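Local coordinates for protein bifunctional dTDP-4-dehydrorhamnose 3,5-epimerase/dTDP-4-dehydrorhamnose reductase (Arabidopsis thaliana, PDB 4QQR) that epimerises dTDP-4-keto-6-deoxy-glucose at positions 3 and 5 of the sugar and then reduces the product with NADPH to give dTDP-beta-L-rhamnose, at residues N14-G19 with V59-V64; I208-R213 with T274-L279; I218-N223 with N265-T270; R237-P242 with V290-K295. All blocks are in the same frame, centred on the assembly; numbering follows the deposited sequence.

Interaction 1 (N14-G19 with V59-V64); sequences NFLIYG and VKPSHV
F15 and H63 send their side chains the same way from one face of the sheet, and the two rings meet as an offset edge-to-face pair. The edge of F15 is turned to the face of H63, with centroids 5.5 Å apart and planes at 73°. S62 OG lies near the plane of the phenyl ring, at its edge, and also in the imidazole plane, hydrogen-bonded to H63 ND1 at 2.7 Å. That hydroxyl also accepts the backbone N-H of N14, N14 N to S62 OG being 2.9 Å.

L16 works on the other face, beside V64: its CB packs on P61 CB (3.8 Å), and its CD1 comes 4.0 Å from V59 CG2. Helix 49-59 covers this side through I56. The amide of N14, with CG anti to the backbone N (chi1 -176°), swings to the helix end, where ND2 makes a weak bond with V59 O. Between the backbones, N14 O takes S62 N at 2.7 Å, and L16 N meets H63 O at 3.0 Å, almost straight at 174°. The chain visits strand 38-41, beyond 14-18, before helix 49-59 returns it to 63-66; the pair are neighbouring inner strands of the parallel Rossmann sheet.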
# COMPACT_ATOMS: atom_id res chain seq x y z
N ASN A 14 -1.78 -28.94 9.71
CA ASN A 14 -3.14 -28.46 9.89
C ASN A 14 -3.26 -27.11 9.22
O ASN A 14 -2.74 -26.12 9.73
CB ASN A 14 -3.46 -28.30 11.39
CG ASN A 14 -4.91 -27.89 11.65
OD1 ASN A 14 -5.72 -27.81 10.73
ND2 ASN A 14 -5.23 -27.65 12.91
N PHE A 15 -3.94 -27.05 8.09
CA PHE A 15 -3.91 -25.81 7.30
C PHE A 15 -5.13 -24.96 7.48
O PHE A 15 -6.27 -25.44 7.41
CB PHE A 15 -3.72 -26.09 5.81
CG PHE A 15 -2.43 -26.78 5.47
CD1 PHE A 15 -1.42 -26.90 6.41
CD2 PHE A 15 -2.22 -27.29 4.21
CE1 PHE A 15 -0.23 -27.53 6.09
CE2 PHE A 15 -1.03 -27.92 3.88
CZ PHE A 15 -0.03 -28.04 4.82
N LEU A 16 -4.90 -23.67 7.72
CA LEU A 16 -5.96 -22.68 7.67
C LEU A 16 -5.92 -22.06 6.27
O LEU A 16 -4.87 -21.59 5.83
CB LEU A 16 -5.78 -21.62 8.76
CG LEU A 16 -6.84 -20.50 8.83
CD1 LEU A 16 -8.24 -21.08 9.05
CD2 LEU A 16 -6.50 -19.47 9.92
N ILE A 17 -7.04 -22.11 5.57
CA ILE A 17 -7.10 -21.60 4.20
C ILE A 17 -8.12 -20.48 4.08
O ILE A 17 -9.23 -20.59 4.61
CB ILE A 17 -7.42 -22.74 3.21
CG1 ILE A 17 -6.35 -23.84 3.31
CG2 ILE A 17 -7.51 -22.19 1.79
CD1 ILE A 17 -6.69 -25.12 2.55
N TYR A 18 -7.75 -19.40 3.41
CA TYR A 18 -8.69 -18.32 3.15
C TYR A 18 -9.08 -18.25 1.68
O TYR A 18 -8.23 -18.34 0.81
CB TYR A 18 -8.16 -16.97 3.68
CG TYR A 18 -8.29 -16.89 5.19
CD1 TYR A 18 -7.24 -17.30 6.01
CD2 TYR A 18 -9.47 -16.45 5.78
CE1 TYR A 18 -7.36 -17.25 7.39
CE2 TYR A 18 -9.60 -16.41 7.16
CZ TYR A 18 -8.54 -16.80 7.96
OH TYR A 18 -8.66 -16.76 9.33
N GLY A 19 -10.39 -18.15 1.43
CA GLY A 19 -10.93 -18.12 0.08
C GLY A 19 -11.54 -19.41 -0.43
O GLY A 19 -11.17 -19.87 -1.51
N VAL A 59 -8.70 -22.95 15.19
CA VAL A 59 -8.12 -23.99 14.31
C VAL A 59 -6.76 -24.49 14.80
O VAL A 59 -6.37 -25.64 14.54
CB VAL A 59 -7.97 -23.48 12.86
CG1 VAL A 59 -7.39 -24.56 11.94
CG2 VAL A 59 -9.31 -23.02 12.34
N LYS A 60 -6.05 -23.63 15.52
CA LYS A 60 -4.68 -23.90 15.94
C LYS A 60 -3.85 -24.44 14.77
O LYS A 60 -3.26 -25.53 14.86
CB LYS A 60 -4.67 -24.89 17.12
CG LYS A 60 -5.42 -24.40 18.34
CD LYS A 60 -6.06 -25.57 19.11
CE LYS A 60 -7.42 -25.16 19.72
NZ LYS A 60 -7.46 -25.33 21.20
N PRO A 61 -3.80 -23.68 13.66
CA PRO A 61 -3.21 -24.21 12.42
C PRO A 61 -1.70 -24.31 12.52
O PRO A 61 -1.10 -23.63 13.34
CB PRO A 61 -3.56 -23.14 11.39
CG PRO A 61 -3.56 -21.86 12.20
CD PRO A 61 -4.12 -22.25 13.55
N SER A 62 -1.09 -25.17 11.71
CA SER A 62 0.36 -25.23 11.64
C SER A 62 0.87 -24.26 10.57
O SER A 62 2.01 -23.77 10.65
CB SER A 62 0.82 -26.66 11.31
OG SER A 62 0.41 -27.04 10.01
N HIS A 63 0.04 -24.00 9.56
CA HIS A 63 0.36 -23.08 8.46
C HIS A 63 -0.94 -22.43 7.98
O HIS A 63 -2.03 -22.94 8.27
CB HIS A 63 1.03 -23.80 7.27
CG HIS A 63 2.22 -24.65 7.63
ND1 HIS A 63 2.12 -25.80 8.40
CD2 HIS A 63 3.53 -24.54 7.29
CE1 HIS A 63 3.32 -26.34 8.53
NE2 HIS A 63 4.19 -25.60 7.87
N VAL A 64 -0.82 -21.32 7.24
CA VAL A 64 -1.97 -20.53 6.78
C VAL A 64 -1.84 -20.24 5.29
O VAL A 64 -0.76 -19.96 4.81
CB VAL A 64 -2.10 -19.17 7.55
CG1 VAL A 64 -3.20 -18.28 6.95
CG2 VAL A 64 -2.35 -19.39 9.03

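Interaction 2 (I208-R213 with T274-L279); sequences IEMAKR and TEFPEL
R213 reaches across to E275 and F276 at once. Its NH1 makes a salt bridge to E275 OE2 at 2.7 Å, using that oxygen's anti lone pair, and also gives a hydrogen bond to the backbone oxygen E275 O at 3.0 Å. Both acceptors lie close to the guanidinium plane, so together they fix how the group is turned about its long axis. The same guanidinium lies over one face of the F276 ring, NH1 included, offset toward the rim, with the planes 22° apart, and R213 NH2 is 3.3 Å from F276 CE1. The arginine chain is extended from CG to NE, which lets it span the gap.

M210 meets the same ring obliquely: its CG is 3.6 Å from F276 CE2, and its SD stands 5.5 Å from the ring centroid, a Met-aromatic contact. E209 CB comes up to the ring edge, near its plane, 3.9 Å from F276 CE1.

The frame is Rossmann-like: helix 200-212 leads into strand 217-220 at the border of the sheet, and helix 270-275 packs beside it. R213 and F276 each directly follow one of these helices. E275 O belongs to a helix C-terminus, where the carbonyl dipoles would probably favour a cation.

Further out, the type I turn F276-L279, closed by L279 N to F276 O at 2.9 Å, carries E278 OE1 to the edge of the phenyl ring, 4.6 Å from R213 NH2. On the helix side M210 also packs on L272 and F221, while F276 touches I206.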
# COMPACT_ATOMS: atom_id res chain seq x y z
N ILE A 208 1.75 -26.52 -1.57
CA ILE A 208 1.56 -27.24 -0.30
C ILE A 208 2.94 -27.61 0.27
O ILE A 208 3.17 -27.51 1.49
CB ILE A 208 0.71 -28.54 -0.43
CG1 ILE A 208 -0.67 -28.30 -1.06
CG2 ILE A 208 0.56 -29.21 0.92
CD1 ILE A 208 -1.46 -27.18 -0.47
N GLU A 209 3.85 -28.01 -0.61
CA GLU A 209 5.19 -28.47 -0.21
C GLU A 209 6.08 -27.34 0.28
O GLU A 209 6.95 -27.55 1.13
CB GLU A 209 5.89 -29.23 -1.36
CG GLU A 209 5.15 -30.48 -1.81
CD GLU A 209 4.99 -31.52 -0.69
OE1 GLU A 209 5.97 -31.66 0.10
OE2 GLU A 209 3.90 -32.16 -0.60
N MET A 210 5.86 -26.14 -0.26
CA MET A 210 6.63 -24.95 0.11
C MET A 210 6.32 -24.59 1.54
O MET A 210 7.22 -24.28 2.32
CB MET A 210 6.32 -23.78 -0.82
CG MET A 210 6.74 -24.04 -2.26
SD MET A 210 6.53 -22.63 -3.36
CE MET A 210 7.95 -21.64 -2.91
N ALA A 211 5.03 -24.64 1.88
CA ALA A 211 4.55 -24.52 3.25
C ALA A 211 5.23 -25.56 4.16
O ALA A 211 5.80 -25.20 5.19
CB ALA A 211 3.04 -24.68 3.31
N LYS A 212 5.17 -26.83 3.77
CA LYS A 212 5.81 -27.88 4.55
C LYS A 212 7.29 -27.59 4.80
O LYS A 212 7.81 -27.93 5.86
CB LYS A 212 5.61 -29.24 3.89
CG LYS A 212 4.19 -29.83 4.02
CD LYS A 212 4.04 -31.09 3.15
CE LYS A 212 2.81 -31.89 3.53
NZ LYS A 212 2.37 -32.86 2.45
N ARG A 213 7.96 -26.93 3.85
CA ARG A 213 9.38 -26.64 3.97
C ARG A 213 9.64 -25.29 4.60
O ARG A 213 10.77 -24.82 4.63
CB ARG A 213 10.04 -26.65 2.61
CG ARG A 213 9.96 -27.98 1.93
CD ARG A 213 10.74 -27.96 0.62
NE ARG A 213 10.40 -29.11 -0.21
CZ ARG A 213 10.89 -29.35 -1.42
NH1 ARG A 213 11.77 -28.51 -1.96
NH2 ARG A 213 10.50 -30.43 -2.08
N THR A 274 15.28 -24.53 -8.82
CA THR A 274 16.35 -24.93 -7.92
C THR A 274 15.78 -25.64 -6.69
O THR A 274 16.34 -26.63 -6.23
CB THR A 274 17.21 -23.72 -7.52
OG1 THR A 274 17.98 -23.30 -8.65
CG2 THR A 274 18.13 -24.07 -6.36
N GLU A 275 14.66 -25.13 -6.18
CA GLU A 275 13.98 -25.73 -5.05
C GLU A 275 13.11 -26.92 -5.45
O GLU A 275 12.82 -27.78 -4.62
CB GLU A 275 13.12 -24.68 -4.33
CG GLU A 275 12.49 -25.15 -3.02
CD GLU A 275 13.53 -25.46 -1.94
OE1 GLU A 275 14.49 -24.65 -1.81
OE2 GLU A 275 13.41 -26.52 -1.25
N PHE A 276 12.69 -26.98 -6.72
CA PHE A 276 11.87 -28.09 -7.22
C PHE A 276 12.32 -28.57 -8.62
O PHE A 276 11.75 -28.15 -9.64
CB PHE A 276 10.39 -27.68 -7.26
CG PHE A 276 9.79 -27.45 -5.90
CD1 PHE A 276 9.26 -28.50 -5.18
CD2 PHE A 276 9.78 -26.18 -5.34
CE1 PHE A 276 8.72 -28.29 -3.93
CE2 PHE A 276 9.25 -25.95 -4.09
CZ PHE A 276 8.72 -27.01 -3.38
N PRO A 277 13.36 -29.43 -8.67
CA PRO A 277 13.96 -29.93 -9.93
C PRO A 277 12.95 -30.64 -10.86
O PRO A 277 13.07 -30.61 -12.08
CB PRO A 277 15.00 -30.95 -9.44
CG PRO A 277 15.34 -30.49 -8.03
CD PRO A 277 14.06 -29.94 -7.48
N GLU A 278 11.96 -31.26 -10.25
CA GLU A 278 10.90 -31.95 -10.96
C GLU A 278 9.94 -31.00 -11.69
O GLU A 278 9.05 -31.44 -12.42
CB GLU A 278 10.14 -32.76 -9.93
CG GLU A 278 10.60 -32.33 -8.52
CD GLU A 278 9.56 -32.55 -7.44
OE1 GLU A 278 9.72 -31.97 -6.35
OE2 GLU A 278 8.59 -33.31 -7.69
N LEU A 279 10.09 -29.69 -11.48
CA LEU A 279 9.19 -28.72 -12.11
C LEU A 279 9.32 -28.74 -13.64
O LEU A 279 10.41 -28.55 -14.17
CB LEU A 279 9.43 -27.31 -11.58
CG LEU A 279 8.58 -26.16 -12.12
CD1 LEU A 279 7.13 -26.37 -11.82
CD2 LEU A 279 9.04 -24.86 -11.50

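Interaction 3 (I218-N223 with N265-T270); sequences IYNFTN and NELDAT
N220 meets L267 and D268 where strand 217-220, the last of the parallel Rossmann sheet, gives way to a loop, and where the segment 265-270 runs up to helix 270-275. Starting at its root, N220 CB lies 3.4 Å from the backbone oxygen D268 O. The side chain then crosses that of L267 obliquely, and N220 CG is 3.7 Å from L267 CG. At the tip the amide splits its duties. OD1 sits 3.6 Å from the same L267 CG and accepts a hydrogen bond from R165 NH1 of the neighbouring strand. ND2 donates to D268 O at 2.8 Å with an almost straight N-H (170°), the acceptor lying in the amide plane, and it also bonds to F131 O. Three partners thus hold this buried amide and fix which way it is turned.

T222, two residues further along, meets L267 at about a right angle. Its OG1 touches L267 CB at 3.6 Å, and its CG2 comes near L267 CD2. R167 touches both residues. Beyond them A269 CB grazes the T222 backbone oxygen.

D268 CB stays close to N220 ND2, but its carboxylate turns to its own chain, with CG opposite the backbone N (chi1 -161°). A269 occupies the N-cap position of helix 270-275, so the aspartate sits just ahead of it. Its OD2 takes T270 OG1 from the syn side, and the same oxygen closes an Asx turn by accepting T270 N, with T270 N to D268 OD2 2.9 Å and the donor nearly along the C-O axis.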
# COMPACT_ATOMS: atom_id res chain seq x y z
N ILE A 218 9.82 -14.00 -1.88
CA ILE A 218 9.07 -14.01 -3.12
C ILE A 218 9.48 -15.20 -4.00
O ILE A 218 10.66 -15.49 -4.12
CB ILE A 218 9.27 -12.67 -3.87
CG1 ILE A 218 8.62 -11.53 -3.09
CG2 ILE A 218 8.68 -12.75 -5.28
CD1 ILE A 218 9.00 -10.12 -3.57
N TYR A 219 8.51 -15.89 -4.60
CA TYR A 219 8.81 -16.84 -5.66
C TYR A 219 7.96 -16.55 -6.88
O TYR A 219 6.73 -16.47 -6.78
CB TYR A 219 8.56 -18.29 -5.23
CG TYR A 219 9.51 -18.83 -4.21
CD1 TYR A 219 9.39 -18.49 -2.86
CD2 TYR A 219 10.53 -19.71 -4.57
CE1 TYR A 219 10.26 -18.99 -1.90
CE2 TYR A 219 11.41 -20.22 -3.61
CZ TYR A 219 11.26 -19.85 -2.28
OH TYR A 219 12.10 -20.32 -1.29
N ASN A 220 8.63 -16.38 -8.02
CA ASN A 220 7.99 -16.47 -9.32
C ASN A 220 7.36 -17.86 -9.36
O ASN A 220 8.03 -18.85 -9.05
CB ASN A 220 9.01 -16.30 -10.45
CG ASN A 220 9.42 -14.83 -10.69
OD1 ASN A 220 8.73 -13.88 -10.29
ND2 ASN A 220 10.54 -14.65 -11.36
N PHE A 221 6.08 -17.94 -9.71
CA PHE A 221 5.31 -19.17 -9.53
C PHE A 221 4.56 -19.55 -10.81
O PHE A 221 3.37 -19.85 -10.81
CB PHE A 221 4.34 -19.04 -8.32
CG PHE A 221 4.04 -20.35 -7.64
CD1 PHE A 221 5.05 -21.09 -7.05
CD2 PHE A 221 2.76 -20.86 -7.60
CE1 PHE A 221 4.80 -22.29 -6.43
CE2 PHE A 221 2.50 -22.06 -6.98
CZ PHE A 221 3.53 -22.77 -6.40
N THR A 222 5.29 -19.50 -11.92
CA THR A 222 4.78 -19.91 -13.21
C THR A 222 5.72 -21.01 -13.63
O THR A 222 6.80 -21.13 -13.06
CB THR A 222 4.84 -18.77 -14.21
OG1 THR A 222 6.08 -18.07 -14.08
CG2 THR A 222 3.73 -17.79 -13.94
N ASN A 223 5.30 -21.85 -14.57
CA ASN A 223 6.15 -22.90 -15.09
C ASN A 223 7.27 -22.28 -15.89
O ASN A 223 7.10 -21.19 -16.44
CB ASN A 223 5.36 -23.85 -15.99
CG ASN A 223 4.36 -24.66 -15.22
OD1 ASN A 223 3.31 -24.14 -14.84
ND2 ASN A 223 4.66 -25.92 -14.98
N ASN A 265 4.75 -10.77 -20.20
CA ASN A 265 6.09 -10.94 -19.66
C ASN A 265 6.54 -12.39 -19.60
O ASN A 265 5.73 -13.31 -19.76
CB ASN A 265 6.22 -10.30 -18.26
CG ASN A 265 5.40 -11.01 -17.17
OD1 ASN A 265 5.52 -12.22 -16.97
ND2 ASN A 265 4.59 -10.26 -16.47
N GLU A 266 7.84 -12.56 -19.35
CA GLU A 266 8.40 -13.84 -18.93
C GLU A 266 8.95 -13.70 -17.50
O GLU A 266 9.56 -12.69 -17.18
CB GLU A 266 9.52 -14.30 -19.87
CG GLU A 266 10.17 -15.62 -19.43
CD GLU A 266 11.19 -16.20 -20.43
OE1 GLU A 266 11.36 -15.64 -21.54
OE2 GLU A 266 11.82 -17.23 -20.09
N LEU A 267 8.70 -14.71 -16.65
CA LEU A 267 9.16 -14.70 -15.26
C LEU A 267 10.24 -15.75 -15.11
O LEU A 267 10.03 -16.90 -15.47
CB LEU A 267 8.00 -15.05 -14.31
CG LEU A 267 7.26 -13.92 -13.58
CD1 LEU A 267 7.34 -12.62 -14.34
CD2 LEU A 267 5.81 -14.29 -13.34
N ASP A 268 11.40 -15.33 -14.60
CA ASP A 268 12.53 -16.24 -14.38
C ASP A 268 12.16 -17.34 -13.37
O ASP A 268 11.79 -17.05 -12.24
CB ASP A 268 13.74 -15.46 -13.87
CG ASP A 268 15.05 -16.22 -14.05
OD1 ASP A 268 16.07 -15.58 -14.42
OD2 ASP A 268 15.08 -17.45 -13.83
N ALA A 269 12.28 -18.60 -13.78
CA ALA A 269 11.88 -19.71 -12.92
C ALA A 269 13.04 -20.38 -12.17
O ALA A 269 12.84 -21.39 -11.50
CB ALA A 269 11.08 -20.75 -13.72
N THR A 270 14.23 -19.81 -12.28
CA THR A 270 15.42 -20.36 -11.65
C THR A 270 15.23 -20.70 -10.17
O THR A 270 15.51 -21.83 -9.75
CB THR A 270 16.61 -19.40 -11.80
OG1 THR A 270 16.84 -19.17 -13.20
CG2 THR A 270 17.86 -19.96 -11.16

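Interaction 4 (R237-P242 with V290-K295); sequences RDYIDP and VFEPNK
The C-terminal ends of helices 229-239 and 282-291 come together at the surface, where Y239 lies against F291. F291 CB sits over one face of the tyrosine ring, 3.9 Å from its centroid and 20° off the normal, a CH-pi contact. The two rings themselves meet obliquely, with centroids 5.7 Å apart and planes at 32°. I240 CG2 adds an apolar touch at the edge of the phenyl ring, 4.3 Å from F291 CD1.

E292 runs alongside Y239 in the same direction, its CG 4.0 Å from Y239 CE2. A single water joins their tips, 2.7 Å from Y239 OH and 2.7 Å from E292 OE2, to which it donates.

Both helices probably belong to the smaller, substrate-binding lobe that extended short-chain dehydrogenases build largely from C-terminal segments. F291 packs inward on I181 of helix 180-186 and on L286.

K295, the last modelled residue, folds back beside Y239. Its chain, bent at chi2 and chi3, brings CD to 3.3 Å from the backbone oxygen Y239 O. The chain end is turned back by N294 N bonding to F291 O, and N294 ND2 is held by S172 O. At the far end of the other segment, R237 grips the carboxylate of D238 side-on, NE to OD1 at 2.6 Å and NH2 to OD2.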
# COMPACT_ATOMS: atom_id res chain seq x y z
N ARG A 237 -6.82 -27.58 -30.36
CA ARG A 237 -7.32 -28.14 -31.61
C ARG A 237 -6.97 -29.60 -31.79
O ARG A 237 -7.84 -30.40 -32.12
CB ARG A 237 -6.80 -27.33 -32.80
CG ARG A 237 -7.22 -27.88 -34.16
CD ARG A 237 -6.25 -27.42 -35.24
NE ARG A 237 -4.87 -27.72 -34.88
CZ ARG A 237 -3.81 -27.04 -35.30
NH1 ARG A 237 -3.97 -25.99 -36.11
NH2 ARG A 237 -2.58 -27.39 -34.91
N ASP A 238 -5.72 -29.97 -31.56
CA ASP A 238 -5.31 -31.34 -31.87
C ASP A 238 -5.69 -32.29 -30.77
O ASP A 238 -5.73 -33.51 -30.96
CB ASP A 238 -3.80 -31.45 -32.14
CG ASP A 238 -3.31 -30.49 -33.20
OD1 ASP A 238 -4.10 -30.13 -34.10
OD2 ASP A 238 -2.13 -30.10 -33.11
N TYR A 239 -5.94 -31.74 -29.59
CA TYR A 239 -6.28 -32.60 -28.47
C TYR A 239 -7.77 -32.68 -28.20
O TYR A 239 -8.30 -33.77 -27.98
CB TYR A 239 -5.51 -32.21 -27.21
CG TYR A 239 -4.06 -32.65 -27.21
CD1 TYR A 239 -3.08 -31.85 -27.77
CD2 TYR A 239 -3.68 -33.86 -26.65
CE1 TYR A 239 -1.75 -32.24 -27.77
CE2 TYR A 239 -2.35 -34.26 -26.64
CZ TYR A 239 -1.39 -33.45 -27.21
OH TYR A 239 -0.07 -33.82 -27.22
N ILE A 240 -8.47 -31.56 -28.24
CA ILE A 240 -9.86 -31.60 -27.83
C ILE A 240 -10.86 -31.40 -28.98
O ILE A 240 -11.83 -32.14 -29.09
CB ILE A 240 -10.14 -30.70 -26.57
CG1 ILE A 240 -10.91 -29.43 -26.94
CG2 ILE A 240 -8.86 -30.39 -25.78
CD1 ILE A 240 -12.44 -29.53 -26.74
N ASP A 241 -10.61 -30.43 -29.86
CA ASP A 241 -11.54 -30.21 -30.96
C ASP A 241 -10.79 -29.89 -32.25
O ASP A 241 -10.38 -28.75 -32.46
CB ASP A 241 -12.53 -29.10 -30.61
CG ASP A 241 -13.62 -28.93 -31.65
OD1 ASP A 241 -14.23 -29.96 -32.05
OD2 ASP A 241 -13.86 -27.78 -32.09
N PRO A 242 -10.60 -30.92 -33.11
CA PRO A 242 -9.89 -30.78 -34.39
C PRO A 242 -10.58 -29.81 -35.34
O PRO A 242 -9.94 -29.25 -36.25
CB PRO A 242 -9.91 -32.21 -34.95
CG PRO A 242 -10.02 -33.08 -33.74
CD PRO A 242 -10.93 -32.33 -32.82
N VAL A 290 -2.83 -31.16 -18.65
CA VAL A 290 -4.03 -30.52 -19.16
C VAL A 290 -4.63 -31.24 -20.36
O VAL A 290 -5.77 -31.69 -20.31
CB VAL A 290 -3.81 -29.02 -19.44
CG1 VAL A 290 -5.08 -28.39 -19.97
CG2 VAL A 290 -3.35 -28.31 -18.17
N PHE A 291 -3.85 -31.37 -21.43
CA PHE A 291 -4.36 -31.87 -22.70
C PHE A 291 -4.49 -33.41 -22.85
O PHE A 291 -5.52 -33.89 -23.30
CB PHE A 291 -3.56 -31.28 -23.86
CG PHE A 291 -3.73 -29.79 -24.01
CD1 PHE A 291 -4.96 -29.25 -24.37
CD2 PHE A 291 -2.67 -28.92 -23.80
CE1 PHE A 291 -5.12 -27.88 -24.52
CE2 PHE A 291 -2.83 -27.54 -23.95
CZ PHE A 291 -4.06 -27.03 -24.30
N GLU A 292 -3.46 -34.16 -22.47
CA GLU A 292 -3.52 -35.63 -22.55
C GLU A 292 -4.63 -36.29 -21.71
O GLU A 292 -5.27 -37.23 -22.19
CB GLU A 292 -2.17 -36.28 -22.25
CG GLU A 292 -1.25 -36.35 -23.46
CD GLU A 292 0.09 -36.98 -23.12
OE1 GLU A 292 0.29 -37.32 -21.93
OE2 GLU A 292 0.95 -37.13 -24.03
N PRO A 293 -4.87 -35.83 -20.47
CA PRO A 293 -5.99 -36.45 -19.75
C PRO A 293 -7.33 -35.80 -20.10
O PRO A 293 -8.29 -35.86 -19.33
CB PRO A 293 -5.65 -36.22 -18.28
CG PRO A 293 -4.87 -34.93 -18.29
CD PRO A 293 -4.12 -34.89 -19.61
N ASN A 294 -7.39 -35.18 -21.28
CA ASN A 294 -8.64 -34.63 -21.78
C ASN A 294 -8.91 -35.00 -23.25
O ASN A 294 -9.76 -34.38 -23.90
CB ASN A 294 -8.66 -33.11 -21.58
CG ASN A 294 -9.30 -32.71 -20.26
OD1 ASN A 294 -9.69 -33.56 -19.46
ND2 ASN A 294 -9.42 -31.41 -20.03
N LYS A 295 -8.21 -36.01 -23.78
CA LYS A 295 -8.39 -36.41 -25.17
C LYS A 295 -9.82 -36.89 -25.48
O LYS A 295 -10.41 -36.57 -26.52
CB LYS A 295 -7.38 -37.50 -25.55
CG LYS A 295 -6.21 -37.02 -26.41
CD LYS A 295 -6.64 -36.58 -27.82
CE LYS A 295 -6.94 -37.77 -28.75
NZ LYS A 295 -7.43 -37.36 -30.12
O HOH W 1 0.86 -36.25 -26.61

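Overall arrangement
Interactions 1 and 3 both reach the parallel Rossmann sheet, at two inner strands and at the edge strand 217-220, and both are buried; the first relies on paired backbones, the third on one side-chain amide. Interaction 2 lies between them, partly buried, and mixes a salt bridge with packing round one phenyl ring. It touches both: F15 packs on I208, and M210 on Y219 and F221, so helix 200-212 covers strands from both contacts. Interaction 4 stands apart, its nearest atoms about 9 Å from interaction 3. It is a surface contact of two helix ends, apolar in the middle and water-bridged at its solvent side, with direct polar bonds confined to one segment or reaching other parts of the chain.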